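PDB 1Y2M: Phenylalanine/tyrosine ammonia-lyase, which catalyses the non-oxidative deamination of L-phenylalanine and L-tyrosine to trans-cinnamate and p-coumarate, opening phenylpropanoid metabolism. Local coordinates for residues 379-382 and 383-387; 423-426 and 427-431. All coordinates share one frame; numbering follows the deposited sequence.

Contact 1. Residues 379-382 and 383-387; sequences LIHA and HAVLT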
loop_
_atom_site.group_PDB
_atom_site.type_symbol
_atom_site.label_atom_id
_atom_site.label_comp_id
_atom_site.label_asym_id
_atom_site.label_seq_id
_atom_site.Cartn_x
_atom_site.Cartn_y
_atom_site.Cartn_z
ATOM N N LEU B 379 18.573 8.180 6.047
ATOM C CA LEU B 379 18.386 9.479 6.680
ATOM C C LEU B 379 19.548 10.446 6.407
ATOM O O LEU B 379 19.336 11.632 6.205
ATOM C CB LEU B 379 18.229 9.289 8.173
ATOM C CG LEU B 379 16.953 8.563 8.612
ATOM C CD1 LEU B 379 16.980 8.172 10.076
ATOM C CD2 LEU B 379 15.742 9.403 8.243
ATOM N N ILE B 380 20.766 9.933 6.399
ATOM C CA ILE B 380 21.924 10.763 6.021
ATOM C C ILE B 380 21.881 11.246 4.544
ATOM O O ILE B 380 22.224 12.392 4.203
ATOM C CB ILE B 380 23.208 9.980 6.305
ATOM C CG1 ILE B 380 23.311 9.698 7.811
ATOM C CG2 ILE B 380 24.467 10.684 5.755
ATOM C CD1 ILE B 380 24.491 8.806 8.160
ATOM N N HIS B 381 21.437 10.346 3.669
ATOM C CA HIS B 381 21.210 10.730 2.271
ATOM C C HIS B 381 20.151 11.830 2.150
ATOM O O HIS B 381 20.378 12.899 1.519
ATOM C CB HIS B 381 20.764 9.488 1.484
ATOM C CG HIS B 381 20.654 9.713 0.010
ATOM N ND1 HIS B 381 19.532 10.265 -0.574
ATOM C CD2 HIS B 381 21.496 9.406 -1.006
ATOM C CE1 HIS B 381 19.708 10.301 -1.892
ATOM N NE2 HIS B 381 20.880 9.794 -2.176
ATOM N N ALA B 382 19.026 11.632 2.819
ATOM C CA ALA B 382 17.986 12.639 2.816
ATOM C C ALA B 382 18.505 13.990 3.306
ATOM O O ALA B 382 18.157 15.059 2.760
ATOM C CB ALA B 382 16.841 12.223 3.659
ATOM N N HIS B 383 19.361 13.952 4.320
ATOM C CA HIS B 383 19.928 15.190 4.855
ATOM C C HIS B 383 20.727 15.890 3.725
ATOM O O HIS B 383 20.689 17.127 3.555
ATOM C CB HIS B 383 20.880 14.881 6.021
ATOM C CG HIS B 383 21.058 16.034 6.927
ATOM N ND1 HIS B 383 20.301 16.185 8.065
ATOM C CD2 HIS B 383 21.874 17.108 6.862
ATOM C CE1 HIS B 383 20.661 17.302 8.671
ATOM N NE2 HIS B 383 21.611 17.882 7.961
ATOM N N ALA B 384 21.514 15.127 2.972
ATOM C CA ALA B 384 22.279 15.748 1.891
ATOM C C ALA B 384 21.347 16.372 0.852
ATOM O O ALA B 384 21.582 17.497 0.394
ATOM C CB ALA B 384 23.167 14.742 1.260
ATOM N N VAL B 385 20.272 15.665 0.510
ATOM C CA VAL B 385 19.306 16.159 -0.507
ATOM C C VAL B 385 18.627 17.452 -0.023
ATOM O O VAL B 385 18.546 18.484 -0.741
ATOM C CB VAL B 385 18.294 15.049 -0.870
ATOM C CG1 VAL B 385 17.206 15.593 -1.749
ATOM C CG2 VAL B 385 19.007 13.869 -1.467
ATOM N N LEU B 386 18.059 17.410 1.177
ATOM C CA LEU B 386 17.284 18.538 1.686
ATOM C C LEU B 386 18.198 19.723 1.960
ATOM O O LEU B 386 17.762 20.872 1.847
ATOM C CB LEU B 386 16.526 18.162 2.953
ATOM C CG LEU B 386 15.303 17.276 2.805
ATOM C CD1 LEU B 386 14.576 17.097 4.125
ATOM C CD2 LEU B 386 14.360 17.888 1.763
ATOM N N THR B 387 19.463 19.485 2.279
ATOM C CA THR B 387 20.365 20.611 2.480
ATOM C C THR B 387 20.510 21.431 1.184
ATOM O O THR B 387 20.460 22.670 1.173
ATOM C CB THR B 387 21.735 20.150 2.991
ATOM O OG1 THR B 387 21.581 19.573 4.299
ATOM C CG2 THR B 387 22.692 21.331 3.123
#

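Contact 2. Residues 423-426 and 427-431; sequences EKTR and LGLAQ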
loop_
_atom_site.group_PDB
_atom_site.type_symbol
_atom_site.label_atom_id
_atom_site.label_comp_id
_atom_site.label_asym_id
_atom_site.label_seq_id
_atom_site.Cartn_x
_atom_site.Cartn_y
_atom_site.Cartn_z
ATOM N N GLU B 423 9.347 9.850 1.400
ATOM C CA GLU B 423 8.904 8.448 1.160
ATOM C C GLU B 423 9.869 7.546 1.932
ATOM O O GLU B 423 9.413 6.674 2.707
ATOM C CB GLU B 423 8.897 8.109 -0.321
ATOM C CG GLU B 423 7.975 8.941 -1.196
ATOM C CD GLU B 423 6.495 8.611 -1.072
ATOM O OE1 GLU B 423 6.017 7.880 -1.947
ATOM O OE2 GLU B 423 5.813 9.132 -0.195
ATOM N N LYS B 424 11.173 7.738 1.715
ATOM C CA LYS B 424 12.204 6.888 2.350
ATOM C C LYS B 424 12.198 7.018 3.862
ATOM O O LYS B 424 12.320 6.034 4.618
ATOM C CB LYS B 424 13.623 7.217 1.839
ATOM C CG LYS B 424 13.835 7.067 0.347
ATOM C CD LYS B 424 15.083 7.893 -0.168
ATOM C CE LYS B 424 16.213 7.908 0.843
ATOM N NZ LYS B 424 16.141 8.855 2.040
ATOM N N THR B 425 12.041 8.247 4.346
ATOM C CA THR B 425 12.058 8.441 5.797
ATOM C C THR B 425 10.840 7.750 6.418
ATOM O O THR B 425 10.954 7.175 7.519
ATOM C CB THR B 425 12.133 9.935 6.120
ATOM O OG1 THR B 425 13.346 10.476 5.567
ATOM C CG2 THR B 425 12.048 10.225 7.657
ATOM N N ARG B 426 9.663 7.788 5.775
ATOM C CA ARG B 426 8.475 7.231 6.427
ATOM C C ARG B 426 8.584 5.704 6.524
ATOM O O ARG B 426 8.145 5.071 7.500
ATOM C CB ARG B 426 7.243 7.653 5.627
ATOM C CG ARG B 426 5.969 7.468 6.408
ATOM C CD ARG B 426 4.775 8.160 5.779
ATOM N NE ARG B 426 4.513 7.785 4.388
ATOM C CZ ARG B 426 4.873 8.474 3.284
ATOM N NH1 ARG B 426 4.532 8.020 2.092
ATOM N NH2 ARG B 426 5.563 9.603 3.322
ATOM N N LEU B 427 9.212 5.120 5.546
ATOM C CA LEU B 427 9.428 3.686 5.567
ATOM C C LEU B 427 10.437 3.383 6.658
ATOM O O LEU B 427 10.242 2.474 7.463
ATOM C CB LEU B 427 9.886 3.172 4.185
ATOM C CG LEU B 427 10.124 1.652 4.126
ATOM C CD1 LEU B 427 8.961 0.814 4.566
ATOM C CD2 LEU B 427 10.538 1.310 2.732
ATOM N N GLY B 428 11.500 4.167 6.739
ATOM C CA GLY B 428 12.434 4.020 7.871
ATOM C C GLY B 428 11.843 4.100 9.259
ATOM O O GLY B 428 12.178 3.314 10.134
ATOM N N LEU B 429 10.925 5.049 9.442
ATOM C CA LEU B 429 10.224 5.230 10.736
ATOM C C LEU B 429 9.456 3.949 11.079
ATOM O O LEU B 429 9.398 3.516 12.247
ATOM C CB LEU B 429 9.323 6.459 10.718
ATOM C CG LEU B 429 10.075 7.784 10.600
ATOM C CD1 LEU B 429 9.119 8.911 10.262
ATOM C CD2 LEU B 429 10.901 8.062 11.876
ATOM N N ALA B 430 8.855 3.331 10.069
ATOM C CA ALA B 430 8.108 2.108 10.304
ATOM C C ALA B 430 9.070 0.974 10.694
ATOM O O ALA B 430 8.740 0.117 11.509
ATOM C CB ALA B 430 7.331 1.719 9.076
ATOM N N GLN B 431 10.250 0.957 10.101
ATOM C CA GLN B 431 11.247 -0.064 10.414
ATOM C C GLN B 431 11.836 0.114 11.823
ATOM O O GLN B 431 12.044 -0.871 12.555
ATOM C CB GLN B 431 12.388 -0.108 9.403
ATOM C CG GLN B 431 11.911 -0.462 7.990
ATOM C CD GLN B 431 11.102 -1.700 7.965
ATOM O OE1 GLN B 431 11.651 -2.804 8.015
ATOM N NE2 GLN B 431 9.766 -1.549 7.888
#

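Contact 1. Residues 379-382 and 383-387
Four successive i to i+4 backbone bonds tie residues 379-382 to residues 383-387 as one unbroken run of alpha-helix. They straighten along the chain: H383 N reaches L379 O at 3.0 Å with an N-H...O angle of 149°, whereas L386 N meets A382 O at 2.8 Å and 174°. Along the helix, the side-chain contact joins H381 to V385, one turn on. With the imidazole swung anti to its backbone N (chi1 -173°), CE1 of H381 comes 3.7 Å from V385 CG2, the methyl approaching the ring obliquely. That same CG2 also lies 3.4 Å from H381 O. A beta-branched valine suits this place, because one methyl can rest on the preceding turn while the residue packs on H322 of the second subunit. The polar end of H381 is engaged there too, NE2 bonding to S377 of that subunit, while H383 ND1 bonds to H287 within the chain. T387 closes the next turn: its OG1 sits 2.7 Å from H383 O, which its own backbone N meets from the other face of the carbonyl plane, so a buried hydroxyl is satisfied locally. Small A382 lets T421 and K424 of helix 416-443 come close. Such a helix, buried on several sides, is characteristic of the largely helical PAL/histidase fold.

Contact 2. Residues 423-426 and 427-431
T425 and L429 lie side by side, one turn apart, in the long helix 416-443 of the helical PAL/histidase fold, T425 CG2 coming 4.1 Å from L429 CD1. The backbone is regular alpha-helix, G428 N bonding to K424 O at 2.9 Å. In L429, CB stands 3.7 Å from both T425 O and R426 O. CG comes nearer, 3.3 Å from T425 O, because it is turned beside the backbone N and anti to the carbonyl carbon (chi1 -66°). L429 CD1 stands 3.7 Å from T425 O and beside the threonine methyl, and the side chain also packs on N517 and L520 of helix 506-560. Leucine suits this buried place since its branched end touches both T425 on the preceding turn and helix 506-560. T425 divides its roles: the methyl faces leucine, while the hydroxyl bonds back to T421 O and so hides its polarity inside the helix.

On another side of the helix, the flexible chain of R426 bends at its third torsion (chi3 55°), bringing the guanidinium back toward E423. L484 O grips NE, S509 and T513 hold NH2, and N486 O takes a bond from NH1, so several bonds fix the rotation of this buried cation. The opposite charge of E423, itself bonded to the hydroxyls of S509 and T489 and to the backbone N of V488, would help to balance it. R426 NH1 closes the salt bridge 2.8 Å from E423 OE2; the oxygen lies nearly in the guanidinium plane, whereas the nitrogen meets the carboxylate from above, 46° out of its plane.

Overall arrangement
Contact 1 comes first along the chain, on helix 368-391, and contact 2 follows on helix 416-443; the antiparallel strand pair 399-401 and 406-408 falls between the two helices. Their centres lie 14 Å apart and the helices touch directly: L379 CD2 packs 3.7 Å from T425 OG1, and A382 CB lies 3.8 Å from K424 NZ, which bonds to D378 O on helix 368-391 and so ties the helices further. Helix 273-303 meets both, so the two neighbours share a third partner. Both also reach the second subunit, and R426 in contact 2 packs on H483 of the third. The two helices thus link the buried interior of one chain to the interfaces of the homotetramer.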